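PDB 6J18: ESX-5 secretion system protein EccC5 from Mycobacterium tuberculosis, which forms part of the ESX-5 type VII secretion system, which exports EsxN and a number of PE_PGRS and PPE proteins, this piece being an ATP-bound FtsK-type ATPase domain. Local coordinates for residues G72-A77 and A111-E116; E92-M97 and G236-V241; Y121-S126 and G154-E159; S137-L142 and S200-F205. All blocks are in the same frame, centred on the assembly; numbering follows the deposited sequence.

Contact 1: residues G72-A77 and A111-E116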
loop_
_atom_site.group_PDB
_atom_site.type_symbol
_atom_site.label_atom_id
_atom_site.label_comp_id
_atom_site.label_asym_id
_atom_site.label_seq_id
_atom_site.Cartn_x
_atom_site.Cartn_y
_atom_site.Cartn_z
ATOM N N GLY A 72 11.700 6.314 -10.124
ATOM C CA GLY A 72 10.668 6.913 -10.949
ATOM C C GLY A 72 9.288 6.622 -10.392
ATOM O O GLY A 72 8.283 7.127 -10.893
ATOM N N GLY A 73 9.241 5.802 -9.347
ATOM C CA GLY A 73 7.986 5.438 -8.716
ATOM C C GLY A 73 7.775 6.113 -7.374
ATOM O O GLY A 73 8.397 7.132 -7.073
ATOM N N ILE A 74 6.888 5.537 -6.568
ATOM C CA ILE A 74 6.534 6.096 -5.266
ATOM C C ILE A 74 7.716 6.080 -4.299
ATOM O O ILE A 74 8.164 5.017 -3.877
ATOM C CB ILE A 74 5.346 5.329 -4.645
ATOM C CG1 ILE A 74 4.082 5.548 -5.480
ATOM C CG2 ILE A 74 5.119 5.753 -3.201
ATOM C CD1 ILE A 74 2.875 4.774 -4.991
ATOM N N ALA A 75 8.217 7.265 -3.958
ATOM C CA ALA A 75 9.355 7.398 -3.051
ATOM C C ALA A 75 8.878 7.708 -1.636
ATOM O O ALA A 75 8.360 8.794 -1.372
ATOM C CB ALA A 75 10.302 8.485 -3.541
ATOM N N TRP A 76 9.059 6.758 -0.725
ATOM C CA TRP A 76 8.430 6.859 0.587
ATOM C C TRP A 76 9.390 6.692 1.765
ATOM O O TRP A 76 8.974 6.796 2.919
ATOM C CB TRP A 76 7.302 5.828 0.696
ATOM C CG TRP A 76 7.751 4.410 0.502
ATOM C CD1 TRP A 76 8.044 3.796 -0.682
ATOM C CD2 TRP A 76 7.947 3.426 1.523
ATOM N NE1 TRP A 76 8.416 2.493 -0.460
ATOM C CE2 TRP A 76 8.364 2.240 0.887
ATOM C CE3 TRP A 76 7.812 3.432 2.915
ATOM C CZ2 TRP A 76 8.647 1.073 1.592
ATOM C CZ3 TRP A 76 8.095 2.273 3.615
ATOM C CH2 TRP A 76 8.508 1.109 2.952
ATOM N N ALA A 77 10.665 6.443 1.478
ATOM C CA ALA A 77 11.662 6.279 2.535
ATOM C C ALA A 77 13.088 6.408 2.007
ATOM O O ALA A 77 13.307 6.503 0.801
ATOM C CB ALA A 77 11.485 4.928 3.224
ATOM N N ALA A 111 0.017 8.181 4.444
ATOM C CA ALA A 111 -0.175 9.559 4.009
ATOM C C ALA A 111 0.919 9.978 3.030
ATOM O O ALA A 111 0.659 10.692 2.062
ATOM C CB ALA A 111 -0.203 10.494 5.209
ATOM N N THR A 112 2.140 9.521 3.285
ATOM C CA THR A 112 3.271 9.820 2.411
ATOM C C THR A 112 3.100 9.126 1.061
ATOM O O THR A 112 3.344 9.719 0.009
ATOM C CB THR A 112 4.604 9.392 3.057
ATOM O OG1 THR A 112 4.927 10.299 4.117
ATOM C CG2 THR A 112 5.733 9.407 2.036
ATOM N N ILE A 113 2.664 7.871 1.103
ATOM C CA ILE A 113 2.423 7.099 -0.110
ATOM C C ILE A 113 1.307 7.734 -0.939
ATOM O O ILE A 113 1.407 7.825 -2.162
ATOM C CB ILE A 113 2.071 5.633 0.228
ATOM C CG1 ILE A 113 3.312 4.907 0.755
ATOM C CG2 ILE A 113 1.532 4.904 -0.993
ATOM C CD1 ILE A 113 3.032 3.523 1.303
ATOM N N MET A 114 0.255 8.196 -0.268
ATOM C CA MET A 114 -0.860 8.839 -0.955
ATOM C C MET A 114 -0.430 10.158 -1.595
ATOM O O MET A 114 -0.832 10.470 -2.716
ATOM C CB MET A 114 -2.024 9.068 0.010
ATOM C CG MET A 114 -2.757 7.787 0.377
ATOM S SD MET A 114 -4.002 7.998 1.658
ATOM C CE MET A 114 -5.361 8.664 0.701
ATOM N N SER A 115 0.393 10.923 -0.885
ATOM C CA SER A 115 0.936 12.159 -1.437
ATOM C C SER A 115 1.733 11.872 -2.709
ATOM O O SER A 115 1.645 12.612 -3.690
ATOM C CB SER A 115 1.817 12.866 -0.405
ATOM O OG SER A 115 2.303 14.096 -0.911
ATOM N N GLU A 116 2.494 10.783 -2.687
ATOM C CA GLU A 116 3.285 10.368 -3.839
ATOM C C GLU A 116 2.399 9.957 -5.011
ATOM O O GLU A 116 2.728 10.219 -6.168
ATOM C CB GLU A 116 4.216 9.218 -3.456
ATOM C CG GLU A 116 5.542 9.665 -2.863
ATOM C CD GLU A 116 6.377 10.458 -3.847
ATOM O OE1 GLU A 116 6.228 11.699 -3.897
ATOM O OE2 GLU A 116 7.178 9.840 -4.579
#
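Glu116 lays its CB against Ile74 CG2, 3.6 Å away, the two side chains sliding past each other in opposite directions. This is strand-to-helix packing in a P-loop ATPase domain of FtsK type: helix 106-120 follows the predicted nucleotide-binding loop, and strand 75-79 passes it almost antiparallel, the axes of residues 75-77 and 111-116 lying 160° apart and 7.9 Å at their closest. The glutamate places CG across the backbone of Ala75, and the bend of its chain at chi2 (-64°) brings the carboxylate to the N-H of that residue. Ala75 N donates to Glu116 OE2 over 2.8 Å, reaching the oxygen on its anti side and 18° out of the carboxylate plane. Arg119 forms a salt bridge with the same OE2, while Arg58 pairs with OE1. With both oxygens engaged, the buried carboxylate is held against rotation, and the two arginines would be expected to keep it ionised.

One helical turn earlier the contact is apolar. Trp76 turns its indole away from the helix and presents CB instead, which meets Ile113 CG1 at 4.1 Å. Ile113 CG2, on the other branch, faces Ile74 CD1 at 4.2 Å. Thr112 divides its roles: OG1 donates to Ala307 O, and the methyl is the part that meets the strand. Trp76 also belongs to a classic beta bulge, since it and Ala77 both face Val86 on strand 85-87. Thr112 CG2, opposite its own backbone N, ends 4.0 Å from Trp76 CA.

Contact 2: residues E92-M97 and G236-V241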
loop_
_atom_site.group_PDB
_atom_site.type_symbol
_atom_site.label_atom_id
_atom_site.label_comp_id
_atom_site.label_asym_id
_atom_site.label_seq_id
_atom_site.Cartn_x
_atom_site.Cartn_y
_atom_site.Cartn_z
ATOM N N GLU A 92 8.750 -5.579 -8.929
ATOM C CA GLU A 92 8.982 -6.707 -8.031
ATOM C C GLU A 92 7.686 -7.186 -7.382
ATOM O O GLU A 92 7.359 -8.373 -7.429
ATOM C CB GLU A 92 9.991 -6.336 -6.939
ATOM C CG GLU A 92 11.433 -6.647 -7.291
ATOM C CD GLU A 92 12.390 -6.391 -6.135
ATOM O OE1 GLU A 92 11.919 -6.147 -5.000
ATOM O OE2 GLU A 92 13.619 -6.440 -6.362
ATOM N N ASN A 93 6.965 -6.259 -6.761
ATOM C CA ASN A 93 5.731 -6.595 -6.066
ATOM C C ASN A 93 4.742 -5.433 -6.081
ATOM O O ASN A 93 5.135 -4.269 -5.995
ATOM C CB ASN A 93 6.031 -7.013 -4.628
ATOM C CG ASN A 93 4.884 -7.776 -3.994
ATOM O OD1 ASN A 93 3.908 -7.186 -3.528
ATOM N ND2 ASN A 93 4.996 -9.098 -3.980
ATOM N N SER A 94 3.457 -5.759 -6.170
ATOM C CA SER A 94 2.414 -4.748 -6.302
ATOM C C SER A 94 1.942 -4.188 -4.963
ATOM O O SER A 94 1.181 -3.221 -4.926
ATOM C CB SER A 94 1.212 -5.327 -7.056
ATOM O OG SER A 94 1.572 -5.758 -8.356
ATOM N N HIS A 95 2.392 -4.786 -3.864
ATOM C CA HIS A 95 1.781 -4.511 -2.564
ATOM C C HIS A 95 2.758 -4.064 -1.481
ATOM O O HIS A 95 3.969 -4.018 -1.693
ATOM C CB HIS A 95 1.036 -5.755 -2.079
ATOM C CG HIS A 95 0.206 -6.410 -3.137
ATOM N ND1 HIS A 95 -0.879 -5.790 -3.719
ATOM C CD2 HIS A 95 0.302 -7.627 -3.721
ATOM C CE1 HIS A 95 -1.417 -6.599 -4.613
ATOM N NE2 HIS A 95 -0.719 -7.720 -4.636
ATOM N N LEU A 96 2.205 -3.734 -0.316
ATOM C CA LEU A 96 3.003 -3.386 0.855
ATOM C C LEU A 96 2.223 -3.611 2.146
ATOM O O LEU A 96 1.052 -3.242 2.248
ATOM C CB LEU A 96 3.471 -1.930 0.786
ATOM C CG LEU A 96 4.179 -1.415 2.046
ATOM C CD1 LEU A 96 5.468 -2.190 2.299
ATOM C CD2 LEU A 96 4.452 0.081 1.964
ATOM N N MET A 97 2.880 -4.225 3.126
ATOM C CA MET A 97 2.331 -4.346 4.472
ATOM C C MET A 97 3.202 -3.572 5.456
ATOM O O MET A 97 4.429 -3.583 5.351
ATOM C CB MET A 97 2.235 -5.812 4.900
ATOM C CG MET A 97 1.127 -6.598 4.224
ATOM S SD MET A 97 1.030 -8.296 4.829
ATOM C CE MET A 97 2.628 -8.927 4.328
ATOM N N GLY A 236 -4.026 -4.293 -12.487
ATOM C CA GLY A 236 -3.630 -2.973 -12.031
ATOM C C GLY A 236 -4.051 -2.682 -10.603
ATOM O O GLY A 236 -4.521 -1.587 -10.297
ATOM N N LEU A 237 -3.878 -3.666 -9.728
ATOM C CA LEU A 237 -4.275 -3.530 -8.333
ATOM C C LEU A 237 -3.066 -3.381 -7.415
ATOM O O LEU A 237 -2.049 -4.051 -7.597
ATOM C CB LEU A 237 -5.115 -4.735 -7.901
ATOM C CG LEU A 237 -5.464 -4.858 -6.416
ATOM C CD1 LEU A 237 -6.356 -3.707 -5.967
ATOM C CD2 LEU A 237 -6.119 -6.200 -6.128
ATOM N N HIS A 238 -3.184 -2.492 -6.433
ATOM C CA HIS A 238 -2.161 -2.333 -5.407
ATOM C C HIS A 238 -2.802 -2.326 -4.027
ATOM O O HIS A 238 -3.623 -1.461 -3.722
ATOM C CB HIS A 238 -1.364 -1.044 -5.623
ATOM C CG HIS A 238 -0.727 -0.947 -6.973
ATOM N ND1 HIS A 238 0.433 -1.618 -7.298
ATOM C CD2 HIS A 238 -1.087 -0.259 -8.081
ATOM C CE1 HIS A 238 0.759 -1.346 -8.550
ATOM N NE2 HIS A 238 -0.147 -0.525 -9.047
ATOM N N VAL A 239 -2.430 -3.292 -3.196
ATOM C CA VAL A 239 -2.964 -3.376 -1.842
ATOM C C VAL A 239 -1.925 -2.924 -0.821
ATOM O O VAL A 239 -0.858 -3.527 -0.695
ATOM C CB VAL A 239 -3.428 -4.803 -1.504
ATOM C CG1 VAL A 239 -4.026 -4.844 -0.109
ATOM C CG2 VAL A 239 -4.442 -5.289 -2.534
ATOM N N ILE A 240 -2.243 -1.856 -0.099
ATOM C CA ILE A 240 -1.335 -1.296 0.896
ATOM C C ILE A 240 -2.036 -1.231 2.253
ATOM O O ILE A 240 -2.999 -0.483 2.428
ATOM C CB ILE A 240 -0.846 0.103 0.483
ATOM C CG1 ILE A 240 -0.234 0.054 -0.919
ATOM C CG2 ILE A 240 0.177 0.619 1.475
ATOM C CD1 ILE A 240 0.159 1.407 -1.467
ATOM N N VAL A 241 -1.551 -2.024 3.205
ATOM C CA VAL A 241 -2.251 -2.235 4.472
ATOM C C VAL A 241 -1.346 -2.031 5.688
ATOM O O VAL A 241 -0.166 -2.380 5.658
ATOM C CB VAL A 241 -2.854 -3.666 4.529
ATOM C CG1 VAL A 241 -3.581 -3.904 5.839
ATOM C CG2 VAL A 241 -3.795 -3.896 3.358
HETATM O O HOH W 1 -0.165 -3.933 -9.816
#
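His95 crosses Val239 and meets it with CB and the ND1-CE1 side of its ring. CB lies 3.2 Å from Val239 O, and CG is 3.9 Å from Val239 O. With chi1 at -45° the ring swings beside its own backbone N, and ND1 then accepts from Val239 N at 3.0 Å, the donor only 6° out of the imidazole plane, which implies that ND1 carries no proton. CE1 reaches Val239 CG2 at 3.9 Å, and NE2 is hydrogen-bonded to Val229 O. Ser94 CB covers one ring face, so the imidazole is fixed at both nitrogens and backed from one side.

A second histidine works in the other direction: His238 ND1 donates to Ser94 O at 3.0 Å, in the carbonyl plane and on a lone pair. These two imidazole bonds extend the parallel pairing ahead of the regular ladder, in which Leu96 N binds Val239 O and Val241 N binds Leu96 O. Before the ladder, Asn93 OD1 accepts from His95 N in an Asx turn. A water joins Ser94 OG to Leu237 O, 2.9 Å from each.

The pairing lies in the central sheet of the ATPase domain. Leu96 and Ile240 face helix 106-120 through Ile113, whereas Met97 and Val239 face helix 255-262; strand 203-208 flanks 237-244 on its other edge.

Contact 3: residues Y121-S126 and G154-E159; sequences YAPGAS and GSDYVE
Tyr157 OH donates to Tyr121 O across 2.5 Å, a short bond that reaches the carbonyl just after helix 106-120 ends. The acceptor lies at the ring edge, near its plane, while Pro123 CA sits over one face, 3.7 Å from the centroid and 18° off the normal: a CH-pi contact. Hydroxyl and face together fix the tilt of the phenol.

Further along, Ala125 N gives its hydrogen to Asp156 O at 3.0 Å, but from 43° above the carbonyl plane and so not on a lone pair. Pro123 CB also presses on this oxygen, at 3.2 Å. Glu159 then receives Ser126 with both carboxylate oxygens, each met on its syn side: OE1 takes the backbone N at 2.7 Å and OE2 takes OG at 2.8 Å. The bend at chi2 (72°) turns the carboxylate toward this pair. Within the turn, Gly154 O accepts from both Tyr157 N and Val158 N.

The contact sits near the sheet's edge, away from the annotated sites. Gln139 NE2 of strand 137-143 binds Gly124 O. Both segments line one edge of that strand, Ala122 pairing with Ala138 and then Tyr157 and Glu159 with Val140, while strand 203-208 takes the other edge.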
loop_
_atom_site.group_PDB
_atom_site.type_symbol
_atom_site.label_atom_id
_atom_site.label_comp_id
_atom_site.label_asym_id
_atom_site.label_seq_id
_atom_site.Cartn_x
_atom_site.Cartn_y
_atom_site.Cartn_z
ATOM N N TYR A 121 0.755 10.289 -10.452
ATOM C CA TYR A 121 -0.372 9.844 -11.262
ATOM C C TYR A 121 -1.377 10.952 -11.540
ATOM O O TYR A 121 -1.578 11.844 -10.716
ATOM C CB TYR A 121 -1.104 8.691 -10.579
ATOM C CG TYR A 121 -0.316 7.412 -10.424
ATOM C CD1 TYR A 121 0.534 7.224 -9.342
ATOM C CD2 TYR A 121 -0.444 6.379 -11.346
ATOM C CE1 TYR A 121 1.247 6.051 -9.189
ATOM C CE2 TYR A 121 0.265 5.201 -11.201
ATOM C CZ TYR A 121 1.108 5.044 -10.120
ATOM O OH TYR A 121 1.817 3.875 -9.968
ATOM N N ALA A 122 -2.015 10.878 -12.702
ATOM C CA ALA A 122 -3.172 11.711 -12.991
ATOM C C ALA A 122 -4.350 11.217 -12.155
ATOM O O ALA A 122 -4.441 10.024 -11.865
ATOM C CB ALA A 122 -3.505 11.674 -14.476
ATOM N N PRO A 123 -5.247 12.130 -11.751
ATOM C CA PRO A 123 -6.421 11.741 -10.959
ATOM C C PRO A 123 -7.320 10.750 -11.700
ATOM O O PRO A 123 -7.698 11.000 -12.844
ATOM C CB PRO A 123 -7.140 13.074 -10.721
ATOM C CG PRO A 123 -6.656 13.972 -11.812
ATOM C CD PRO A 123 -5.228 13.576 -12.031
ATOM N N GLY A 124 -7.658 9.642 -11.046
ATOM C CA GLY A 124 -8.353 8.554 -11.710
ATOM C C GLY A 124 -9.720 8.177 -11.167
ATOM O O GLY A 124 -10.267 7.139 -11.540
ATOM N N ALA A 125 -10.279 9.004 -10.287
ATOM C CA ALA A 125 -11.648 8.791 -9.825
ATOM C C ALA A 125 -12.610 9.011 -10.988
ATOM O O ALA A 125 -12.273 9.703 -11.944
ATOM C CB ALA A 125 -11.982 9.712 -8.665
ATOM N N SER A 126 -13.804 8.430 -10.900
ATOM C CA SER A 126 -14.754 8.427 -12.017
ATOM C C SER A 126 -15.092 9.817 -12.555
ATOM O O SER A 126 -15.282 9.992 -13.759
ATOM C CB SER A 126 -16.043 7.717 -11.601
ATOM O OG SER A 126 -15.823 6.328 -11.427
ATOM N N GLY A 154 -7.502 14.454 -2.895
ATOM C CA GLY A 154 -8.815 14.995 -3.188
ATOM C C GLY A 154 -9.771 13.940 -3.713
ATOM O O GLY A 154 -9.396 12.781 -3.890
ATOM N N SER A 155 -11.011 14.346 -3.970
ATOM C CA SER A 155 -12.023 13.425 -4.473
ATOM C C SER A 155 -11.808 13.100 -5.949
ATOM O O SER A 155 -12.559 12.320 -6.535
ATOM C CB SER A 155 -13.426 14.001 -4.260
ATOM O OG SER A 155 -13.537 15.299 -4.817
ATOM N N ASP A 156 -10.782 13.695 -6.551
ATOM C CA ASP A 156 -10.426 13.363 -7.924
ATOM C C ASP A 156 -9.556 12.110 -7.961
ATOM O O ASP A 156 -9.335 11.530 -9.024
ATOM C CB ASP A 156 -9.714 14.534 -8.605
ATOM C CG ASP A 156 -8.577 15.097 -7.774
ATOM O OD1 ASP A 156 -8.494 14.773 -6.571
ATOM O OD2 ASP A 156 -7.772 15.877 -8.327
ATOM N N TYR A 157 -9.072 11.695 -6.793
ATOM C CA TYR A 157 -8.302 10.461 -6.662
ATOM C C TYR A 157 -9.094 9.398 -5.913
ATOM O O TYR A 157 -9.093 8.225 -6.290
ATOM C CB TYR A 157 -6.980 10.715 -5.935
ATOM C CG TYR A 157 -5.918 11.368 -6.785
ATOM C CD1 TYR A 157 -5.069 10.606 -7.576
ATOM C CD2 TYR A 157 -5.763 12.746 -6.796
ATOM C CE1 TYR A 157 -4.094 11.200 -8.355
ATOM C CE2 TYR A 157 -4.795 13.350 -7.571
ATOM C CZ TYR A 157 -3.963 12.574 -8.349
ATOM O OH TYR A 157 -2.998 13.176 -9.122
ATOM N N VAL A 158 -9.763 9.817 -4.844
ATOM C CA VAL A 158 -10.493 8.892 -3.987
ATOM C C VAL A 158 -11.857 8.555 -4.569
ATOM O O VAL A 158 -12.794 9.350 -4.491
ATOM C CB VAL A 158 -10.675 9.462 -2.570
ATOM C CG1 VAL A 158 -11.405 8.461 -1.687
ATOM C CG2 VAL A 158 -9.326 9.820 -1.970
ATOM N N GLU A 159 -11.958 7.369 -5.158
ATOM C CA GLU A 159 -13.211 6.889 -5.721
ATOM C C GLU A 159 -14.213 6.585 -4.617
ATOM O O GLU A 159 -15.348 7.062 -4.640
ATOM C CB GLU A 159 -12.971 5.641 -6.572
ATOM C CG GLU A 159 -14.224 5.016 -7.169
ATOM C CD GLU A 159 -14.818 5.836 -8.300
ATOM O OE1 GLU A 159 -14.199 6.845 -8.702
ATOM O OE2 GLU A 159 -15.902 5.466 -8.794
#

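Contact 4: residues S137-L142 and S200-F205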
loop_
_atom_site.group_PDB
_atom_site.type_symbol
_atom_site.label_atom_id
_atom_site.label_comp_id
_atom_site.label_asym_id
_atom_site.label_seq_id
_atom_site.Cartn_x
_atom_site.Cartn_y
_atom_site.Cartn_z
ATOM N N SER A 137 -2.864 6.793 -14.573
ATOM C CA SER A 137 -3.907 7.300 -13.690
ATOM C C SER A 137 -4.033 6.428 -12.448
ATOM O O SER A 137 -3.802 5.220 -12.507
ATOM C CB SER A 137 -5.247 7.369 -14.426
ATOM O OG SER A 137 -5.173 8.240 -15.540
ATOM N N ALA A 138 -4.397 7.038 -11.325
ATOM C CA ALA A 138 -4.562 6.290 -10.084
ATOM C C ALA A 138 -5.897 6.573 -9.419
ATOM O O ALA A 138 -6.350 7.715 -9.340
ATOM C CB ALA A 138 -3.434 6.595 -9.123
ATOM N N GLN A 139 -6.509 5.507 -8.925
ATOM C CA GLN A 139 -7.796 5.579 -8.263
ATOM C C GLN A 139 -7.674 4.930 -6.888
ATOM O O GLN A 139 -7.185 3.807 -6.769
ATOM C CB GLN A 139 -8.856 4.891 -9.123
ATOM C CG GLN A 139 -10.187 4.666 -8.457
ATOM C CD GLN A 139 -11.177 3.996 -9.388
ATOM O OE1 GLN A 139 -11.451 2.803 -9.267
ATOM N NE2 GLN A 139 -11.715 4.762 -10.330
ATOM N N VAL A 140 -8.097 5.641 -5.847
ATOM C CA VAL A 140 -7.895 5.168 -4.481
ATOM C C VAL A 140 -9.188 4.686 -3.826
ATOM O O VAL A 140 -10.208 5.373 -3.858
ATOM C CB VAL A 140 -7.265 6.266 -3.597
ATOM C CG1 VAL A 140 -7.253 5.843 -2.132
ATOM C CG2 VAL A 140 -5.857 6.589 -4.076
ATOM N N TRP A 141 -9.129 3.492 -3.245
ATOM C CA TRP A 141 -10.225 2.946 -2.456
ATOM C C TRP A 141 -9.762 2.834 -1.007
ATOM O O TRP A 141 -8.946 1.974 -0.670
ATOM C CB TRP A 141 -10.668 1.588 -3.006
ATOM C CG TRP A 141 -11.153 1.650 -4.429
ATOM C CD1 TRP A 141 -10.420 1.989 -5.531
ATOM C CD2 TRP A 141 -12.472 1.355 -4.904
ATOM N NE1 TRP A 141 -11.202 1.931 -6.659
ATOM C CE2 TRP A 141 -12.469 1.543 -6.301
ATOM C CE3 TRP A 141 -13.660 0.951 -4.284
ATOM C CZ2 TRP A 141 -13.599 1.342 -7.088
ATOM C CZ3 TRP A 141 -14.784 0.752 -5.067
ATOM C CH2 TRP A 141 -14.746 0.950 -6.453
ATOM N N LEU A 142 -10.282 3.710 -0.154
ATOM C CA LEU A 142 -9.702 3.918 1.169
ATOM C C LEU A 142 -10.542 3.352 2.315
ATOM O O LEU A 142 -11.696 3.730 2.498
ATOM C CB LEU A 142 -9.475 5.417 1.392
ATOM C CG LEU A 142 -8.846 5.882 2.707
ATOM C CD1 LEU A 142 -7.410 5.396 2.822
ATOM C CD2 LEU A 142 -8.914 7.400 2.816
ATOM N N SER A 200 -9.922 -1.312 -19.705
ATOM C CA SER A 200 -9.275 -0.015 -19.607
ATOM C C SER A 200 -9.644 0.632 -18.286
ATOM O O SER A 200 -10.714 0.373 -17.735
ATOM C CB SER A 200 -9.679 0.887 -20.771
ATOM O OG SER A 200 -9.429 0.258 -22.014
ATOM N N GLY A 201 -8.755 1.471 -17.773
ATOM C CA GLY A 201 -9.023 2.158 -16.529
ATOM C C GLY A 201 -7.769 2.436 -15.735
ATOM O O GLY A 201 -6.691 1.944 -16.069
ATOM N N PRO A 202 -7.907 3.223 -14.663
ATOM C CA PRO A 202 -6.766 3.640 -13.852
ATOM C C PRO A 202 -6.252 2.532 -12.950
ATOM O O PRO A 202 -6.924 1.518 -12.738
ATOM C CB PRO A 202 -7.339 4.779 -13.016
ATOM C CG PRO A 202 -8.764 4.398 -12.834
ATOM C CD PRO A 202 -9.178 3.736 -14.124
ATOM N N GLU A 203 -5.042 2.736 -12.442
ATOM C CA GLU A 203 -4.464 1.875 -11.417
ATOM C C GLU A 203 -5.295 2.004 -10.147
ATOM O O GLU A 203 -5.689 3.105 -9.771
ATOM C CB GLU A 203 -2.995 2.243 -11.162
ATOM C CG GLU A 203 -2.095 2.014 -12.374
ATOM C CD GLU A 203 -1.884 0.544 -12.657
ATOM O OE1 GLU A 203 -1.308 -0.180 -11.803
ATOM O OE2 GLU A 203 -2.313 0.099 -13.741
ATOM N N ILE A 204 -5.586 0.876 -9.508
ATOM C CA ILE A 204 -6.420 0.871 -8.311
ATOM C C ILE A 204 -5.592 0.619 -7.056
ATOM O O ILE A 204 -4.943 -0.418 -6.926
ATOM C CB ILE A 204 -7.538 -0.188 -8.408
ATOM C CG1 ILE A 204 -8.530 0.199 -9.505
ATOM C CG2 ILE A 204 -8.259 -0.335 -7.073
ATOM C CD1 ILE A 204 -9.586 -0.846 -9.774
ATOM N N PHE A 205 -5.612 1.582 -6.140
ATOM C CA PHE A 205 -4.925 1.440 -4.864
ATOM C C PHE A 205 -5.920 1.184 -3.740
ATOM O O PHE A 205 -6.676 2.078 -3.357
ATOM C CB PHE A 205 -4.096 2.688 -4.546
ATOM C CG PHE A 205 -2.908 2.882 -5.446
ATOM C CD1 PHE A 205 -3.046 3.490 -6.682
ATOM C CD2 PHE A 205 -1.648 2.464 -5.046
ATOM C CE1 PHE A 205 -1.949 3.673 -7.508
ATOM C CE2 PHE A 205 -0.548 2.644 -5.866
ATOM C CZ PHE A 205 -0.699 3.249 -7.097
#
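Phe205 brings its CE1 to Ala138 CB at 3.7 Å, and its CB to Val140 CG2 at 4.3 Å, forming the apolar centre on one face of a parallel strand pair. On the face carrying Gln139 and Ile204, Ile204 CG2 meets Trp141 CD1 at 3.5 Å, the branched side chain crossing the indole at a slant. Trp141 NE1 donates in its ring plane to Gln139 OE1 at 2.8 Å. The extended glutamine (chi1 169°, chi2 179°) runs beside Ile204 and passes over Pro202, whose CG touches Gln139 CB at 3.7 Å. Its far end is held too, NE2 being bonded to Gly124 O.

Between the faces runs a ladder of four backbone bonds, Glu203 N to Ser137 O, Gln139 N to Glu203 O, Phe205 N to Gln139 O and Trp141 N to Phe205 O. Gln139 N to Glu203 O is the shortest, 2.7 Å. At the start of the ladder Pro202 CB packs on Ser137 CB at 3.6 Å, and Glu203 bends away so that OE1 is hydrogen-bonded to His238 NE2.

In the central sheet, strand 203-208 lies between 137-143 and 237-244. Ala138 and Phe205 face helix 106-120 through Ile117, while Trp141 and Ile204 meet helix 165-180 at Leu175.

In the fold
Contacts 2, 4 and 3 follow one another across the sheet, and contact 1 sets a helix against it. Contacts 3 and 4, centres 7 Å apart, meet at strand 137-143 of contact 4, with which both segments of contact 3 pair: Tyr157 O lies 2.8 Å from Val140 N, a probable hydrogen bond. Contact 4 adjoins contact 2 through His238 N and Ile204 O, also 2.8 Å apart. Helix 106-120 joins contact 1 to contact 2, where Ile113 CD1 is 3.8 Å from Leu96 CD2, and Ile74 CD1 reaches Phe205 CE2 of contact 4 at 4.1 Å. Contact 1 lies closest to the nucleotide: Thr112's side chain is about 6 Å from bound ATP, that of Leu96 about 12 Å.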